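Local coordinates for glucuronoarabinoxylan endo-1,4-beta-xylanase (Clostridium papyrosolvens, PDB 4FMV), which is a glycoside hydrolase family 30 endoxylanase that hydrolyses beta-1,4 linkages of xylan, this chain being the barrel and beta-domain part of a longer modular protein, at residues 336-341 with 370-375; 10-15 with 297-302; 56-61 with 89-94; 21-26 with 67-72. All coordinates share one frame; numbering follows the deposited sequence.

In the fold
Contacts 1 and 2 lie on the same side of the chain's centre and are partly buried strand pairings, contact 2 with several exposed residues; contacts 3 and 4 lie on the other side, are buried, and are held by side chains from loops, a turn and a helix end. Contact 1, in the outlying beta domain, sets a phenylalanine layer against a polar face. Contact 2 joins that domain to strand 11-22 through a polar, bulged pairing; the centres of contacts 1 and 2 are 19 Å apart. Contact 4 is a serine-glutamate-asparagine cluster where strand 11-22 ends against helix 67-78. Contact 3, farther from the chain's centre, mixes one serine-aspartate bond with tryptophan, proline and methionine packing.

Contact 1 of 4, residues 336-341 with 370-375; sequences QKFNFQ and GSFTAQ
Phe338 places CD2 over one face of the Phe372 ring, 3.4 Å from Phe372 CZ. The planes are 21° from parallel but offset so strongly that little of one ring covers the other, and Phe338 CB also rests on the Phe372 face as a CH-pi contact. Phe340 CE2 comes to the same ring at its edge, in plane, 3.9 Å from Phe372 CE1. A chi1 of 77° turns the Phe372 ring so that it meets Phe338 over a face and Phe340 at an edge. Ala374 CB, small enough to fit, touches the edge of Phe338. On the opposite face of the sheet Lys337 NZ donates to Ser371 OG (3.0 Å), whose own proton lies within reach of both Asn339 OD1 and Phe338 O. Between the strands, the backbone pairs Phe338 N with Phe372 O at 2.9 Å, and Phe340 N to Gly370 O closes the ladder at 2.7 Å. Gly370, with positive phi, suits the turn into the strand. Farther out, Phe384 meets Phe338 and Phe372, and Ile324 packs on all three rings. This is an antiparallel pair of a two-faced beta sandwich, the side domain of family 30 enzymes, with aromatics turned inward.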
loop_
_atom_site.group_PDB
_atom_site.type_symbol
_atom_site.label_atom_id
_atom_site.label_comp_id
_atom_site.label_asym_id
_atom_site.label_seq_id
_atom_site.Cartn_x
_atom_site.Cartn_y
_atom_site.Cartn_z
ATOM N N GLN A 336 22.793 8.342 16.241
ATOM C CA GLN A 336 21.521 8.242 16.958
ATOM C C GLN A 336 21.544 7.095 17.966
ATOM O O GLN A 336 21.890 5.952 17.627
ATOM C CB GLN A 336 20.349 8.071 15.990
ATOM C CG GLN A 336 18.979 7.936 16.690
ATOM C CD GLN A 336 18.572 9.197 17.444
ATOM O OE1 GLN A 336 18.352 10.251 16.838
ATOM N NE2 GLN A 336 18.471 9.097 18.765
ATOM N N LYS A 337 21.182 7.404 19.209
ATOM C CA LYS A 337 21.107 6.393 20.261
ATOM C C LYS A 337 19.682 5.868 20.366
ATOM O O LYS A 337 18.708 6.642 20.321
ATOM C CB LYS A 337 21.538 6.984 21.603
ATOM C CG LYS A 337 21.439 6.002 22.754
ATOM C CD LYS A 337 21.769 6.681 24.066
ATOM C CE LYS A 337 21.850 5.687 25.220
ATOM N NZ LYS A 337 23.135 4.941 25.159
ATOM N N PHE A 338 19.566 4.550 20.486
ATOM C CA PHE A 338 18.271 3.905 20.612
ATOM C C PHE A 338 18.207 3.114 21.918
ATOM O O PHE A 338 19.173 2.447 22.280
ATOM C CB PHE A 338 18.041 2.945 19.449
ATOM C CG PHE A 338 18.111 3.588 18.088
ATOM C CD1 PHE A 338 16.971 4.088 17.489
ATOM C CD2 PHE A 338 19.307 3.642 17.389
ATOM C CE1 PHE A 338 17.016 4.653 16.219
ATOM C CE2 PHE A 338 19.367 4.213 16.119
ATOM C CZ PHE A 338 18.218 4.721 15.539
ATOM N N ASN A 339 17.068 3.187 22.609
ATOM C CA ASN A 339 16.849 2.452 23.859
ATOM C C ASN A 339 15.590 1.589 23.795
ATOM O O ASN A 339 14.494 2.104 23.569
ATOM C CB ASN A 339 16.673 3.410 25.041
ATOM C CG ASN A 339 17.798 4.401 25.170
ATOM O OD1 ASN A 339 18.955 4.106 24.843
ATOM N ND2 ASN A 339 17.471 5.588 25.674
ATOM N N PHE A 340 15.741 0.289 24.030
ATOM C CA PHE A 340 14.595 -0.607 24.121
ATOM C C PHE A 340 14.027 -0.594 25.531
ATOM O O PHE A 340 14.777 -0.645 26.528
ATOM C CB PHE A 340 14.999 -2.028 23.770
ATOM C CG PHE A 340 15.470 -2.200 22.344
ATOM C CD1 PHE A 340 14.554 -2.225 21.292
ATOM C CD2 PHE A 340 16.823 -2.379 22.059
ATOM C CE1 PHE A 340 14.981 -2.402 19.983
ATOM C CE2 PHE A 340 17.257 -2.561 20.760
ATOM C CZ PHE A 340 16.335 -2.569 19.718
ATOM N N GLN A 341 12.703 -0.513 25.624
ATOM C CA GLN A 341 12.058 -0.742 26.898
ATOM C C GLN A 341 10.953 -1.791 26.768
ATOM O O GLN A 341 10.388 -2.006 25.683
ATOM C CB GLN A 341 11.610 0.573 27.565
ATOM C CG GLN A 341 10.342 1.202 27.049
ATOM C CD GLN A 341 10.117 2.595 27.632
ATOM O OE1 GLN A 341 10.960 3.123 28.366
ATOM N NE2 GLN A 341 8.966 3.188 27.321
ATOM N N GLY A 370 20.122 -2.821 26.826
ATOM C CA GLY A 370 18.946 -2.385 26.095
ATOM C C GLY A 370 19.199 -1.209 25.165
ATOM O O GLY A 370 18.253 -0.624 24.649
ATOM N N SER A 371 20.469 -0.873 24.937
ATOM C CA SER A 371 20.824 0.317 24.158
ATOM C C SER A 371 21.852 0.068 23.052
ATOM O O SER A 371 22.777 -0.727 23.223
ATOM C CB SER A 371 21.357 1.401 25.089
ATOM O OG SER A 371 21.452 2.637 24.405
ATOM N N PHE A 372 21.699 0.756 21.920
ATOM C CA PHE A 372 22.762 0.771 20.908
ATOM C C PHE A 372 22.795 2.102 20.181
ATOM O O PHE A 372 21.760 2.746 20.015
ATOM C CB PHE A 372 22.613 -0.383 19.907
ATOM C CG PHE A 372 21.542 -0.160 18.872
ATOM C CD1 PHE A 372 20.233 -0.536 19.121
ATOM C CD2 PHE A 372 21.850 0.418 17.645
ATOM C CE1 PHE A 372 19.249 -0.335 18.179
ATOM C CE2 PHE A 372 20.862 0.628 16.692
ATOM C CZ PHE A 372 19.562 0.247 16.956
ATOM N N THR A 373 23.982 2.508 19.742
ATOM C CA THR A 373 24.128 3.744 18.982
ATOM C C THR A 373 24.594 3.452 17.554
ATOM O O THR A 373 25.423 2.570 17.317
ATOM C CB THR A 373 25.094 4.737 19.674
ATOM O OG1 THR A 373 24.631 5.009 21.002
ATOM C CG2 THR A 373 25.187 6.054 18.888
ATOM N N ALA A 374 24.045 4.189 16.600
ATOM C CA ALA A 374 24.374 3.970 15.203
ATOM C C ALA A 374 24.648 5.292 14.503
ATOM O O ALA A 374 24.143 6.331 14.914
ATOM C CB ALA A 374 23.233 3.208 14.507
ATOM N N GLN A 375 25.474 5.244 13.466
ATOM C CA GLN A 375 25.625 6.355 12.535
ATOM C C GLN A 375 24.541 6.257 11.470
ATOM O O GLN A 375 24.396 5.226 10.837
ATOM C CB GLN A 375 26.982 6.272 11.838
ATOM C CG GLN A 375 28.158 6.518 12.767
ATOM C CD GLN A 375 28.173 7.940 13.282
ATOM O OE1 GLN A 375 27.999 8.176 14.481
ATOM N NE2 GLN A 375 28.364 8.905 12.370
#

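Contact 2 of 4, residues 10-15 with 297-302; sequences GSTKQE and GYKRVD
Gln14 takes chi1 of 84°, and a further bend at chi2 swings its amide back to Arg300. Arg300 starts extended and bends at chi3, which presents NE to that amide. Arg300 NE donates to Gln14 OE1 at 2.8 Å with a fairly straight bond of 163°; the oxygen lies in the guanidinium plane, although amide and guanidinium planes are 59° apart. Lys13 CG, set beside its backbone N by chi1, lies over a guanidinium face 3.4 Å from Arg300 NH2. The bend at chi2 and the extended chain beyond carry the lysine end to Asp302, where Lys13 NZ and Asp302 OD2 make a long salt bridge of 3.8 Å. The same OD2 accepts from Ser11 OG at 2.6 Å, on its anti side and out of the carboxylate plane. On the face that carries Thr12, Val301, Glu15 and Lys299, Thr12 CG2 touches Val301 CG1 at 3.8 Å.

Arg300 bonds both residues of the extra step in strand 11-15: Lys13 N donates to Arg300 O (2.7 Å), and Arg300 N to Gln14 O (2.9 Å). Arginine suits this place, long enough to reach both Gln14 and Asn258 and flat enough to take lysine methylenes on a face. Backbone oxygens of Met254 and Met259 accept from Gln14 NE2. The result is a beta bulge in an antiparallel pair, where the first barrel strand meets the strand leading into the side beta domain.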
loop_
_atom_site.group_PDB
_atom_site.type_symbol
_atom_site.label_atom_id
_atom_site.label_comp_id
_atom_site.label_asym_id
_atom_site.label_seq_id
_atom_site.Cartn_x
_atom_site.Cartn_y
_atom_site.Cartn_z
ATOM N N GLY A 10 6.555 -2.871 24.311
ATOM C CA GLY A 10 5.373 -3.305 25.026
ATOM C C GLY A 10 4.168 -2.477 24.654
ATOM O O GLY A 10 3.047 -2.774 25.089
ATOM N N SER A 11 4.381 -1.437 23.848
ATOM C CA SER A 11 3.261 -0.593 23.449
ATOM C C SER A 11 3.007 -0.702 21.951
ATOM O O SER A 11 3.710 -0.076 21.144
ATOM C CB SER A 11 3.551 0.862 23.825
ATOM O OG SER A 11 2.438 1.691 23.544
ATOM N N THR A 12 1.928 -1.395 21.597
ATOM C CA THR A 12 1.630 -1.698 20.209
ATOM C C THR A 12 0.581 -0.764 19.602
ATOM O O THR A 12 -0.305 -0.257 20.265
ATOM C CB THR A 12 1.245 -3.192 19.960
ATOM O OG1 THR A 12 0.153 -3.579 20.805
ATOM C CG2 THR A 12 2.441 -4.113 20.197
ATOM N N LYS A 13 0.732 -0.566 18.308
ATOM C CA LYS A 13 0.041 0.394 17.473
ATOM C C LYS A 13 -0.553 -0.517 16.420
ATOM O O LYS A 13 -0.914 -1.646 16.773
ATOM C CB LYS A 13 0.981 1.449 16.913
ATOM C CG LYS A 13 1.597 2.287 18.008
ATOM C CD LYS A 13 0.526 2.737 18.970
ATOM C CE LYS A 13 1.025 3.838 19.878
ATOM N NZ LYS A 13 -0.113 4.474 20.618
ATOM N N GLN A 14 -0.910 0.013 15.251
ATOM C CA GLN A 14 -1.574 -0.785 14.215
ATOM C C GLN A 14 -0.821 -2.056 13.769
ATOM O O GLN A 14 0.404 -2.146 13.834
ATOM C CB GLN A 14 -1.828 0.073 12.972
ATOM C CG GLN A 14 -0.635 0.184 12.011
ATOM C CD GLN A 14 0.277 1.394 12.292
ATOM O OE1 GLN A 14 0.441 1.821 13.431
ATOM N NE2 GLN A 14 0.875 1.931 11.242
ATOM N N GLU A 15 -1.587 -3.053 13.343
ATOM C CA GLU A 15 -1.030 -4.276 12.788
ATOM C C GLU A 15 -0.595 -4.036 11.346
ATOM O O GLU A 15 -1.258 -3.316 10.598
ATOM C CB GLU A 15 -2.076 -5.384 12.819
ATOM C CG GLU A 15 -1.574 -6.716 12.269
ATOM C CD GLU A 15 -2.615 -7.814 12.404
ATOM O OE1 GLU A 15 -3.716 -7.527 12.924
ATOM O OE2 GLU A 15 -2.339 -8.958 11.996
ATOM N N GLY A 297 1.575 -9.186 9.862
ATOM C CA GLY A 297 1.300 -9.685 11.193
ATOM C C GLY A 297 2.151 -9.042 12.267
ATOM O O GLY A 297 1.847 -9.173 13.444
ATOM N N TYR A 298 3.209 -8.340 11.866
ATOM C CA TYR A 298 3.974 -7.507 12.788
ATOM C C TYR A 298 3.075 -6.356 13.230
ATOM O O TYR A 298 2.048 -6.073 12.608
ATOM C CB TYR A 298 5.209 -6.918 12.115
ATOM C CG TYR A 298 6.417 -7.839 12.037
ATOM C CD1 TYR A 298 6.271 -9.200 11.775
ATOM C CD2 TYR A 298 7.685 -7.341 12.222
ATOM C CE1 TYR A 298 7.364 -10.036 11.687
ATOM C CE2 TYR A 298 8.793 -8.157 12.142
ATOM C CZ TYR A 298 8.631 -9.503 11.864
ATOM O OH TYR A 298 9.737 -10.318 11.792
ATOM N N LYS A 299 3.438 -5.718 14.329
ATOM C CA LYS A 299 2.726 -4.533 14.754
ATOM C C LYS A 299 3.696 -3.360 14.863
ATOM O O LYS A 299 4.841 -3.534 15.246
ATOM C CB LYS A 299 2.053 -4.793 16.099
ATOM C CG LYS A 299 0.945 -5.813 16.006
ATOM C CD LYS A 299 0.361 -6.130 17.359
ATOM C CE LYS A 299 -0.781 -7.132 17.219
ATOM N NZ LYS A 299 -1.394 -7.399 18.550
ATOM N N ARG A 300 3.247 -2.161 14.528
ATOM C CA ARG A 300 4.047 -1.014 14.876
ATOM C C ARG A 300 4.035 -0.883 16.401
ATOM O O ARG A 300 3.057 -1.255 17.068
ATOM C CB ARG A 300 3.516 0.244 14.211
ATOM C CG ARG A 300 4.368 1.452 14.485
ATOM C CD ARG A 300 3.900 2.643 13.691
ATOM N NE ARG A 300 2.715 3.263 14.276
ATOM C CZ ARG A 300 2.758 4.261 15.147
ATOM N NH1 ARG A 300 3.926 4.731 15.554
ATOM N NH2 ARG A 300 1.637 4.777 15.626
ATOM N N VAL A 301 5.129 -0.387 16.960
ATOM C CA VAL A 301 5.180 -0.090 18.386
ATOM C C VAL A 301 5.654 1.344 18.581
ATOM O O VAL A 301 6.197 1.953 17.652
ATOM C CB VAL A 301 6.123 -1.050 19.135
ATOM C CG1 VAL A 301 5.648 -2.492 18.965
ATOM C CG2 VAL A 301 7.551 -0.897 18.624
ATOM N N ASP A 302 5.434 1.883 19.780
ATOM C CA ASP A 302 5.827 3.253 20.098
ATOM C C ASP A 302 7.321 3.455 20.040
ATOM O O ASP A 302 8.069 2.711 20.657
ATOM C CB ASP A 302 5.363 3.635 21.504
ATOM C CG ASP A 302 3.991 4.228 21.511
ATOM O OD1 ASP A 302 3.694 5.004 20.574
ATOM O OD2 ASP A 302 3.210 3.917 22.443
#

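Contact 3 of 4, residues 56-61 with 89-94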
loop_
_atom_site.group_PDB
_atom_site.type_symbol
_atom_site.label_atom_id
_atom_site.label_comp_id
_atom_site.label_asym_id
_atom_site.label_seq_id
_atom_site.Cartn_x
_atom_site.Cartn_y
_atom_site.Cartn_z
ATOM N N ASP A 56 -18.129 -7.451 -22.526
ATOM C CA ASP A 56 -19.183 -8.288 -21.953
ATOM C C ASP A 56 -18.820 -9.774 -21.914
ATOM O O ASP A 56 -19.626 -10.598 -21.462
ATOM C CB ASP A 56 -20.499 -8.117 -22.715
ATOM C CG ASP A 56 -21.036 -6.699 -22.640
ATOM O OD1 ASP A 56 -20.629 -5.936 -21.738
ATOM O OD2 ASP A 56 -21.859 -6.346 -23.504
ATOM N N ALA A 57 -17.614 -10.109 -22.383
ATOM C CA ALA A 57 -17.227 -11.511 -22.554
ATOM C C ALA A 57 -17.160 -12.236 -21.211
ATOM O O ALA A 57 -17.199 -13.473 -21.159
ATOM C CB ALA A 57 -15.900 -11.617 -23.316
ATOM N N TRP A 58 -17.068 -11.472 -20.120
ATOM C CA TRP A 58 -17.089 -12.080 -18.801
ATOM C C TRP A 58 -18.390 -12.830 -18.532
ATOM O O TRP A 58 -18.408 -13.781 -17.748
ATOM C CB TRP A 58 -16.865 -11.045 -17.707
ATOM C CG TRP A 58 -17.960 -10.062 -17.569
ATOM C CD1 TRP A 58 -18.096 -8.886 -18.265
ATOM C CD2 TRP A 58 -19.062 -10.112 -16.651
ATOM N NE1 TRP A 58 -19.227 -8.231 -17.857
ATOM C CE2 TRP A 58 -19.838 -8.961 -16.871
ATOM C CE3 TRP A 58 -19.483 -11.040 -15.688
ATOM C CZ2 TRP A 58 -21.003 -8.688 -16.141
ATOM C CZ3 TRP A 58 -20.641 -10.774 -14.977
ATOM C CH2 TRP A 58 -21.385 -9.603 -15.206
ATOM N N LYS A 59 -19.478 -12.392 -19.165
ATOM C CA LYS A 59 -20.770 -13.040 -18.979
ATOM C C LYS A 59 -20.791 -14.447 -19.570
ATOM O O LYS A 59 -21.531 -15.310 -19.094
ATOM C CB LYS A 59 -21.891 -12.209 -19.596
ATOM C CG LYS A 59 -21.978 -10.775 -19.059
ATOM C CD LYS A 59 -23.296 -10.140 -19.502
ATOM C CE LYS A 59 -23.410 -8.677 -19.095
ATOM N NZ LYS A 59 -24.781 -8.185 -19.450
ATOM N N THR A 60 -20.003 -14.670 -20.620
ATOM C CA THR A 60 -19.915 -15.998 -21.246
ATOM C C THR A 60 -18.726 -16.825 -20.766
ATOM O O THR A 60 -18.514 -17.917 -21.263
ATOM C CB THR A 60 -19.915 -15.943 -22.793
ATOM O OG1 THR A 60 -18.745 -15.261 -23.257
ATOM C CG2 THR A 60 -21.156 -15.239 -23.304
ATOM N N GLY A 61 -17.947 -16.295 -19.822
ATOM C CA GLY A 61 -16.880 -17.047 -19.205
ATOM C C GLY A 61 -15.595 -17.120 -20.023
ATOM O O GLY A 61 -14.785 -18.045 -19.840
ATOM N N ASN A 89 -12.533 1.367 -14.775
ATOM C CA ASN A 89 -13.833 1.506 -15.422
ATOM C C ASN A 89 -14.579 0.185 -15.370
ATOM O O ASN A 89 -13.958 -0.880 -15.340
ATOM C CB ASN A 89 -13.701 1.899 -16.906
ATOM C CG ASN A 89 -12.977 3.226 -17.124
ATOM O OD1 ASN A 89 -13.545 4.308 -16.952
ATOM N ND2 ASN A 89 -11.734 3.138 -17.559
ATOM N N PRO A 90 -15.921 0.235 -15.381
ATOM C CA PRO A 90 -16.562 -1.044 -15.684
ATOM C C PRO A 90 -16.492 -1.283 -17.197
ATOM O O PRO A 90 -16.021 -0.391 -17.910
ATOM C CB PRO A 90 -18.000 -0.828 -15.235
ATOM C CG PRO A 90 -18.221 0.647 -15.331
ATOM C CD PRO A 90 -16.883 1.312 -15.093
ATOM N N PRO A 91 -17.011 -2.431 -17.683
ATOM C CA PRO A 91 -17.175 -2.612 -19.126
ATOM C C PRO A 91 -17.960 -1.463 -19.743
ATOM O O PRO A 91 -18.850 -0.903 -19.099
ATOM C CB PRO A 91 -18.001 -3.898 -19.218
ATOM C CG PRO A 91 -17.613 -4.662 -18.020
ATOM C CD PRO A 91 -17.500 -3.601 -16.938
ATOM N N ALA A 92 -17.623 -1.122 -20.981
ATOM C CA ALA A 92 -18.214 0.024 -21.661
ATOM C C ALA A 92 -19.740 -0.011 -21.641
ATOM O O ALA A 92 -20.370 1.040 -21.541
ATOM C CB ALA A 92 -17.709 0.090 -23.100
ATOM N N SER A 93 -20.333 -1.209 -21.713
ATOM C CA SER A 93 -21.794 -1.328 -21.803
ATOM C C SER A 93 -22.513 -0.921 -20.516
ATOM O O SER A 93 -23.728 -0.744 -20.522
ATOM C CB SER A 93 -22.225 -2.749 -22.211
ATOM O OG SER A 93 -21.884 -3.724 -21.219
ATOM N N MET A 94 -21.774 -0.822 -19.408
ATOM C CA MET A 94 -22.368 -0.385 -18.142
ATOM C C MET A 94 -22.277 1.127 -17.883
ATOM O O MET A 94 -22.887 1.631 -16.932
ATOM C CB MET A 94 -21.684 -1.088 -16.975
ATOM C CG MET A 94 -21.658 -2.618 -17.034
ATOM S SD MET A 94 -21.231 -3.226 -15.381
ATOM C CE MET A 94 -20.870 -4.946 -15.762
HETATM O O HOH W 1 -18.921 -3.783 -22.525
#
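Two loops that follow neighbouring strands of the (beta/alpha)8 barrel, 45-49 and 82-86, meet where Asp56 and Trp58 face Pro91, Ser93 and Met94. Ser93 OG donates to Asp56 OD1 at 2.6 Å, and the aspartate oxygen accepts with its syn lone pair, on the side of the other carboxylate oxygen. A chi1 of 65° turns the serine hydroxyl to the aspartate. A water bridges the same two residues: it donates to Asp56 OD1 (2.9 Å) and accepts from Ser93 N (3.0 Å). OD1 thus receives two donors, a role for which a short carboxylate is well suited.

Beside this polar pair, Trp58 crosses Pro91 at about a right angle, with NE1 3.9 Å from Pro91 CG. The extended Met94 chain carries CE to within 3.8 Å of Trp58 CZ2, approaching the indole obliquely. Lys59 CG lies over the centre of a Trp58 face, and Tyr120 of helix 114-130 meets the indole edge-to-face. Pro91 is apt where the chain enters the 3-10 segment 92-94, and its O accepts from Met94 N (2.9 Å). Apolar packing beside a direct serine-aspartate bond and a one-water bridge thus joins loops after two neighbouring TIM-barrel strands, the second running on into a small extra sheet before its helix.

Contact 4 of 4, residues 21-26 with 67-72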
loop_
_atom_site.group_PDB
_atom_site.type_symbol
_atom_site.label_atom_id
_atom_site.label_comp_id
_atom_site.label_asym_id
_atom_site.label_seq_id
_atom_site.Cartn_x
_atom_site.Cartn_y
_atom_site.Cartn_z
ATOM N N ALA A 21 3.372 -3.248 -4.478
ATOM C CA ALA A 21 3.302 -2.413 -5.667
ATOM C C ALA A 21 2.182 -2.930 -6.563
ATOM O O ALA A 21 1.432 -3.835 -6.178
ATOM C CB ALA A 21 4.653 -2.456 -6.405
ATOM N N SER A 22 2.079 -2.397 -7.773
ATOM C CA SER A 22 1.008 -2.818 -8.661
ATOM C C SER A 22 1.526 -3.373 -9.990
ATOM O O SER A 22 2.483 -2.858 -10.555
ATOM C CB SER A 22 0.048 -1.650 -8.919
ATOM O OG SER A 22 -0.993 -2.034 -9.804
ATOM N N SER A 23 0.886 -4.429 -10.471
ATOM C CA SER A 23 1.159 -4.979 -11.808
ATOM C C SER A 23 0.251 -4.380 -12.902
ATOM O O SER A 23 0.236 -4.869 -14.035
ATOM C CB SER A 23 1.080 -6.514 -11.803
ATOM O OG SER A 23 -0.135 -6.979 -11.235
ATOM N N ALA A 24 -0.550 -3.369 -12.551
ATOM C CA ALA A 24 -1.474 -2.744 -13.518
ATOM C C ALA A 24 -0.767 -2.309 -14.788
ATOM O O ALA A 24 0.273 -1.670 -14.726
ATOM C CB ALA A 24 -2.164 -1.514 -12.880
ATOM N N TRP A 25 -1.331 -2.670 -15.937
ATOM C CA TRP A 25 -0.783 -2.309 -17.250
ATOM C C TRP A 25 0.664 -2.772 -17.476
ATOM O O TRP A 25 1.356 -2.252 -18.347
ATOM C CB TRP A 25 -0.881 -0.798 -17.476
ATOM C CG TRP A 25 -2.274 -0.315 -17.789
ATOM C CD1 TRP A 25 -3.054 -0.677 -18.867
ATOM C CD2 TRP A 25 -3.053 0.624 -17.028
ATOM N NE1 TRP A 25 -4.264 -0.023 -18.806
ATOM C CE2 TRP A 25 -4.283 0.791 -17.701
ATOM C CE3 TRP A 25 -2.823 1.355 -15.845
ATOM C CZ2 TRP A 25 -5.292 1.658 -17.227
ATOM C CZ3 TRP A 25 -3.827 2.213 -15.383
ATOM C CH2 TRP A 25 -5.046 2.347 -16.069
ATOM N N CYS A 26 1.107 -3.770 -16.719
ATOM C CA CYS A 26 2.451 -4.349 -16.898
ATOM C C CYS A 26 2.452 -5.598 -17.773
ATOM O O CYS A 26 3.480 -6.293 -17.888
ATOM C CB CYS A 26 3.109 -4.626 -15.542
ATOM S SG CYS A 26 3.315 -3.095 -14.613
ATOM N N SER A 67 -6.024 -13.073 -17.960
ATOM C CA SER A 67 -4.926 -14.002 -17.729
ATOM C C SER A 67 -3.568 -13.366 -17.363
ATOM O O SER A 67 -2.803 -13.971 -16.617
ATOM C CB SER A 67 -4.766 -15.009 -18.883
ATOM O OG SER A 67 -4.499 -14.344 -20.094
ATOM N N PRO A 68 -3.225 -12.209 -17.959
ATOM C CA PRO A 68 -1.955 -11.594 -17.564
ATOM C C PRO A 68 -1.908 -11.270 -16.061
ATOM O O PRO A 68 -0.900 -11.512 -15.412
ATOM C CB PRO A 68 -1.914 -10.304 -18.395
ATOM C CG PRO A 68 -2.704 -10.645 -19.637
ATOM C CD PRO A 68 -3.849 -11.491 -19.089
ATOM N N GLU A 69 -2.990 -10.740 -15.511
ATOM C CA GLU A 69 -2.999 -10.381 -14.108
ATOM C C GLU A 69 -3.125 -11.623 -13.228
ATOM O O GLU A 69 -2.594 -11.654 -12.127
ATOM C CB GLU A 69 -4.097 -9.355 -13.808
ATOM C CG GLU A 69 -3.822 -7.938 -14.355
ATOM C CD GLU A 69 -2.805 -7.178 -13.529
ATOM O OE1 GLU A 69 -2.912 -5.928 -13.450
ATOM O OE2 GLU A 69 -1.887 -7.825 -12.973
ATOM N N LEU A 70 -3.822 -12.651 -13.710
ATOM C CA LEU A 70 -3.765 -13.953 -13.030
ATOM C C LEU A 70 -2.308 -14.454 -12.883
ATOM O O LEU A 70 -1.909 -14.934 -11.825
ATOM C CB LEU A 70 -4.632 -15.009 -13.737
ATOM C CG LEU A 70 -4.423 -16.450 -13.231
ATOM C CD1 LEU A 70 -4.905 -16.594 -11.795
ATOM C CD2 LEU A 70 -5.112 -17.486 -14.124
ATOM N N ALA A 71 -1.516 -14.351 -13.947
ATOM C CA ALA A 71 -0.141 -14.817 -13.888
ATOM C C ALA A 71 0.664 -14.002 -12.864
ATOM O O ALA A 71 1.476 -14.551 -12.110
ATOM C CB ALA A 71 0.513 -14.777 -15.288
ATOM N N ASN A 72 0.438 -12.691 -12.845
ATOM C CA ASN A 72 1.083 -11.807 -11.883
ATOM C C ASN A 72 0.710 -12.198 -10.458
ATOM O O ASN A 72 1.565 -12.342 -9.592
ATOM C CB ASN A 72 0.706 -10.351 -12.187
ATOM C CG ASN A 72 1.253 -9.887 -13.542
ATOM O OD1 ASN A 72 2.286 -10.384 -13.998
ATOM N ND2 ASN A 72 0.558 -8.949 -14.191
HETATM O O HOH W 2 -3.489 -4.614 -15.793
#
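Ser23 and Asn72 both direct their polar groups at one oxygen of Glu69, but from different directions. Ser23 OG donates to Glu69 OE2 at 2.6 Å along the syn lone pair of that oxygen. Asn72 ND2 reaches the same oxygen from well above the carboxylate plane, 50° out of it; the bond is 3.0 Å and almost perfectly straight at 179°, with the acceptor in the amide plane. The glutamate chain turns at chi2 (-76°), which folds its carboxylate off the helix towards the turn. Asn72 is fixed in turn, ND2 also bonding Gly27 O and OD1 the backbone N of Ile29.

The second oxygen is linked to the turn through a water: Glu69 OE1 accepts a hydrogen bond from it at 2.7 Å, and that water accepts from Trp25 N at 2.9 Å. OE1 also accepts from Arg49 N. The turn itself is a type II turn, with Cys26 N bonded to Ser23 O at 3.0 Å. Just before it Ser22 OG accepts from Ala24 N, an ST turn that suits a short hydroxyl residue. Four donors on a buried carboxylate near the first turn of helix 67-78 probably keep it ionised, which would tie the end of strand 11-22 firmly to that helix.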